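Local coordinates for uncharacterized protein (Nostoc punctiforme, PDB 2QDR) that is of unknown function but adopts a cupin-type double-stranded beta-helix fold and is a putative dioxygenase, at residues G217-L222 with L280-V285. Sequence-based numbering, arbitrary orientation.
Sequences GGVWLL and LFFVRV
Gly-218 to Leu-222 and Phe-281 to Val-285 pair as neighbouring antiparallel strands in the middle of an antiparallel sheet of the double-stranded beta-helix (cupin) fold, strand 205-212 flanking 218-224 and strand 240-245 flanking 279-285. Three hydrogen-bonded pairs, Gly-218 with Val-285, Trp-220 with Val-283 and Leu-222 with Phe-281, each close a two-bond ring; Trp-220 N donates to Val-283 O at 3.0 Å. The residues alternate between two faces. On one, a chi1 of 63° sets Trp-220 CG between the two backbone branches, and from there the indole leans toward the partner strand. Val-283 CB lies off-centre over the five-membered ring, 4.1 Å from its centroid, in a CH-pi contact, while Val-285 CG2 meets the six-membered end at CH2, 3.6 Å away. Lys-207 makes a cation-pi contact with the same indole. Replacing Trp-220 by an alanine would probably leave Val-283 and Val-285 without their aromatic cover and Lys-207 without its pi partner. Across the other face, Val-219 CG1 approaches Phe-282 CZ obliquely, and Leu-221 CD1 touches Phe-282 CD1 at 3.8 Å. The Arg-284 chain runs alongside Val-219, CD 3.7 Å from CG2, before NH2 pairs with Glu-241 and NH1 with Glu-114 in salt bridges. The chemistry thus divides: backbone bonds fix the register, apolar side chains make most of the contact on both faces, and Arg-284's buried charge is probably balanced by carboxylates on other strands.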
ATOM      1  N   GLY A 217     -20.051   6.451 -17.319  1.00 62.80           N
ATOM      2  CA  GLY A 217     -19.636   6.082 -18.678  1.00 62.12           C
ATOM      3  C   GLY A 217     -18.589   7.103 -19.119  1.00 61.65           C
ATOM      4  O   GLY A 217     -18.352   8.085 -18.422  1.00 62.34           O
ATOM      5  N   GLY A 218     -17.945   6.897 -20.255  1.00 61.32           N
ATOM      6  CA  GLY A 218     -16.947   7.870 -20.679  1.00 61.36           C
ATOM      7  C   GLY A 218     -16.156   7.603 -21.933  1.00 60.58           C
ATOM      8  O   GLY A 218     -16.503   6.744 -22.734  1.00 61.20           O
ATOM      9  N   VAL A 219     -15.092   8.386 -22.075  1.00 59.65           N
ATOM     10  CA  VAL A 219     -14.185   8.332 -23.188  1.00 59.22           C
ATOM     11  C   VAL A 219     -12.798   8.145 -22.639  1.00 58.91           C
ATOM     12  O   VAL A 219     -12.441   8.784 -21.639  1.00 57.79           O
ATOM     13  CB  VAL A 219     -14.148   9.670 -23.924  1.00 58.93           C
ATOM     14  CG1 VAL A 219     -13.407   9.530 -25.262  1.00 61.34           C
ATOM     15  CG2 VAL A 219     -15.543  10.173 -24.147  1.00 63.06           C
ATOM     16  N   TRP A 220     -12.007   7.301 -23.292  1.00 60.20           N
ATOM     17  CA  TRP A 220     -10.622   7.074 -22.874  1.00 60.85           C
ATOM     18  C   TRP A 220      -9.797   6.423 -23.962  1.00 60.19           C
ATOM     19  O   TRP A 220     -10.343   5.898 -24.924  1.00 61.40           O
ATOM     20  CB  TRP A 220     -10.541   6.186 -21.625  1.00 61.88           C
ATOM     21  CG  TRP A 220     -11.073   4.799 -21.806  1.00 62.44           C
ATOM     22  CD1 TRP A 220     -10.433   3.735 -22.391  1.00 62.51           C
ATOM     23  CD2 TRP A 220     -12.326   4.306 -21.347  1.00 63.06           C
ATOM     24  NE1 TRP A 220     -11.235   2.622 -22.357  1.00 63.79           N
ATOM     25  CE2 TRP A 220     -12.404   2.944 -21.720  1.00 64.12           C
ATOM     26  CE3 TRP A 220     -13.396   4.880 -20.658  1.00 63.04           C
ATOM     27  CZ2 TRP A 220     -13.509   2.146 -21.420  1.00 61.94           C
ATOM     28  CZ3 TRP A 220     -14.497   4.090 -20.368  1.00 64.14           C
ATOM     29  CH2 TRP A 220     -14.541   2.732 -20.746  1.00 62.20           C
ATOM     30  N   LEU A 221      -8.485   6.485 -23.782  1.00 60.16           N
ATOM     31  CA  LEU A 221      -7.513   5.848 -24.653  1.00 60.60           C
ATOM     32  C   LEU A 221      -7.089   4.606 -23.918  1.00 61.07           C
ATOM     33  O   LEU A 221      -6.870   4.672 -22.705  1.00 61.46           O
ATOM     34  CB  LEU A 221      -6.306   6.735 -24.960  1.00 60.11           C
ATOM     35  CG  LEU A 221      -6.399   7.656 -26.180  1.00 62.49           C
ATOM     36  CD1 LEU A 221      -7.754   8.327 -26.323  1.00 64.58           C
ATOM     37  CD2 LEU A 221      -5.282   8.680 -26.125  1.00 62.56           C
ATOM     38  N   LEU A 222      -7.016   3.482 -24.641  1.00 61.43           N
ATOM     39  CA  LEU A 222      -6.608   2.186 -24.096  1.00 61.82           C
ATOM     40  C   LEU A 222      -5.303   1.769 -24.751  1.00 62.25           C
ATOM     41  O   LEU A 222      -5.220   1.706 -25.978  1.00 63.15           O
ATOM     42  CB  LEU A 222      -7.660   1.109 -24.368  1.00 61.82           C
ATOM     43  CG  LEU A 222      -7.404  -0.316 -23.834  1.00 61.42           C
ATOM     44  CD1 LEU A 222      -7.407  -0.344 -22.328  1.00 55.51           C
ATOM     45  CD2 LEU A 222      -8.449  -1.293 -24.371  1.00 63.27           C
ATOM     46  N   LEU A 280      -2.801   1.092 -29.529  1.00 61.91           N
ATOM     47  CA  LEU A 280      -3.455   2.249 -28.925  1.00 62.39           C
ATOM     48  C   LEU A 280      -4.843   2.333 -29.540  1.00 62.73           C
ATOM     49  O   LEU A 280      -4.977   2.244 -30.763  1.00 62.84           O
ATOM     50  CB  LEU A 280      -2.694   3.543 -29.181  1.00 62.91           C
ATOM     51  CG  LEU A 280      -3.246   4.843 -28.581  1.00 61.40           C
ATOM     52  CD1 LEU A 280      -3.404   4.757 -27.083  1.00 59.16           C
ATOM     53  CD2 LEU A 280      -2.338   6.020 -28.961  1.00 61.80           C
ATOM     54  N   PHE A 281      -5.855   2.539 -28.697  1.00 62.91           N
ATOM     55  CA  PHE A 281      -7.243   2.573 -29.124  1.00 63.10           C
ATOM     56  C   PHE A 281      -8.087   3.659 -28.478  1.00 62.96           C
ATOM     57  O   PHE A 281      -8.042   3.814 -27.275  1.00 64.09           O
ATOM     58  CB  PHE A 281      -7.897   1.252 -28.720  1.00 63.32           C
ATOM     59  CG  PHE A 281      -7.195   0.024 -29.241  1.00 65.22           C
ATOM     60  CD1 PHE A 281      -6.197  -0.594 -28.493  1.00 65.07           C
ATOM     61  CD2 PHE A 281      -7.542  -0.527 -30.470  1.00 66.12           C
ATOM     62  CE1 PHE A 281      -5.551  -1.713 -28.972  1.00 61.76           C
ATOM     63  CE2 PHE A 281      -6.900  -1.648 -30.941  1.00 62.27           C
ATOM     64  CZ  PHE A 281      -5.904  -2.239 -30.189  1.00 62.23           C
ATOM     65  N   PHE A 282      -8.861   4.391 -29.277  1.00 62.64           N
ATOM     66  CA  PHE A 282      -9.781   5.409 -28.780  1.00 62.46           C
ATOM     67  C   PHE A 282     -11.046   4.630 -28.478  1.00 63.12           C
ATOM     68  O   PHE A 282     -11.552   3.944 -29.367  1.00 63.59           O
ATOM     69  CB  PHE A 282     -10.062   6.485 -29.822  1.00 61.41           C
ATOM     70  CG  PHE A 282     -11.090   7.507 -29.401  1.00 59.03           C
ATOM     71  CD1 PHE A 282     -10.712   8.661 -28.735  1.00 59.68           C
ATOM     72  CD2 PHE A 282     -12.441   7.336 -29.716  1.00 62.60           C
ATOM     73  CE1 PHE A 282     -11.664   9.623 -28.365  1.00 59.52           C
ATOM     74  CE2 PHE A 282     -13.393   8.295 -29.353  1.00 60.19           C
ATOM     75  CZ  PHE A 282     -13.003   9.436 -28.671  1.00 58.90           C
ATOM     76  N   VAL A 283     -11.539   4.703 -27.244  1.00 62.39           N
ATOM     77  CA  VAL A 283     -12.729   3.956 -26.841  1.00 62.14           C
ATOM     78  C   VAL A 283     -13.742   4.865 -26.183  1.00 61.57           C
ATOM     79  O   VAL A 283     -13.365   5.816 -25.500  1.00 62.02           O
ATOM     80  CB  VAL A 283     -12.368   2.838 -25.843  1.00 61.45           C
ATOM     81  CG1 VAL A 283     -13.592   1.960 -25.530  1.00 58.74           C
ATOM     82  CG2 VAL A 283     -11.241   1.991 -26.393  1.00 63.21           C
ATOM     83  N   ARG A 284     -15.020   4.545 -26.364  1.00 60.23           N
ATOM     84  CA  ARG A 284     -16.097   5.316 -25.782  1.00 61.09           C
ATOM     85  C   ARG A 284     -17.195   4.325 -25.327  1.00 60.91           C
ATOM     86  O   ARG A 284     -17.665   3.524 -26.126  1.00 61.21           O
ATOM     87  CB  ARG A 284     -16.522   6.360 -26.811  1.00 61.48           C
ATOM     88  CG  ARG A 284     -17.368   7.442 -26.265  1.00 65.48           C
ATOM     89  CD  ARG A 284     -17.296   8.729 -27.078  1.00 68.24           C
ATOM     90  NE  ARG A 284     -17.925   8.687 -28.395  1.00 66.51           N
ATOM     91  CZ  ARG A 284     -19.138   9.149 -28.707  1.00 68.61           C
ATOM     92  NH1 ARG A 284     -19.938   9.715 -27.809  1.00 73.09           N
ATOM     93  NH2 ARG A 284     -19.567   9.063 -29.955  1.00 73.56           N
ATOM     94  N   VAL A 285     -17.551   4.358 -24.034  1.00 60.82           N
ATOM     95  CA  VAL A 285     -18.529   3.442 -23.399  1.00 60.10           C
ATOM     96  C   VAL A 285     -19.565   4.207 -22.584  1.00 58.68           C
ATOM     97  O   VAL A 285     -19.188   5.070 -21.804  1.00 56.55           O
ATOM     98  CB  VAL A 285     -17.782   2.419 -22.479  1.00 60.18           C
ATOM     99  CG1 VAL A 285     -18.739   1.502 -21.735  1.00 62.93           C
ATOM    100  CG2 VAL A 285     -16.812   1.581 -23.282  1.00 60.97           C
TER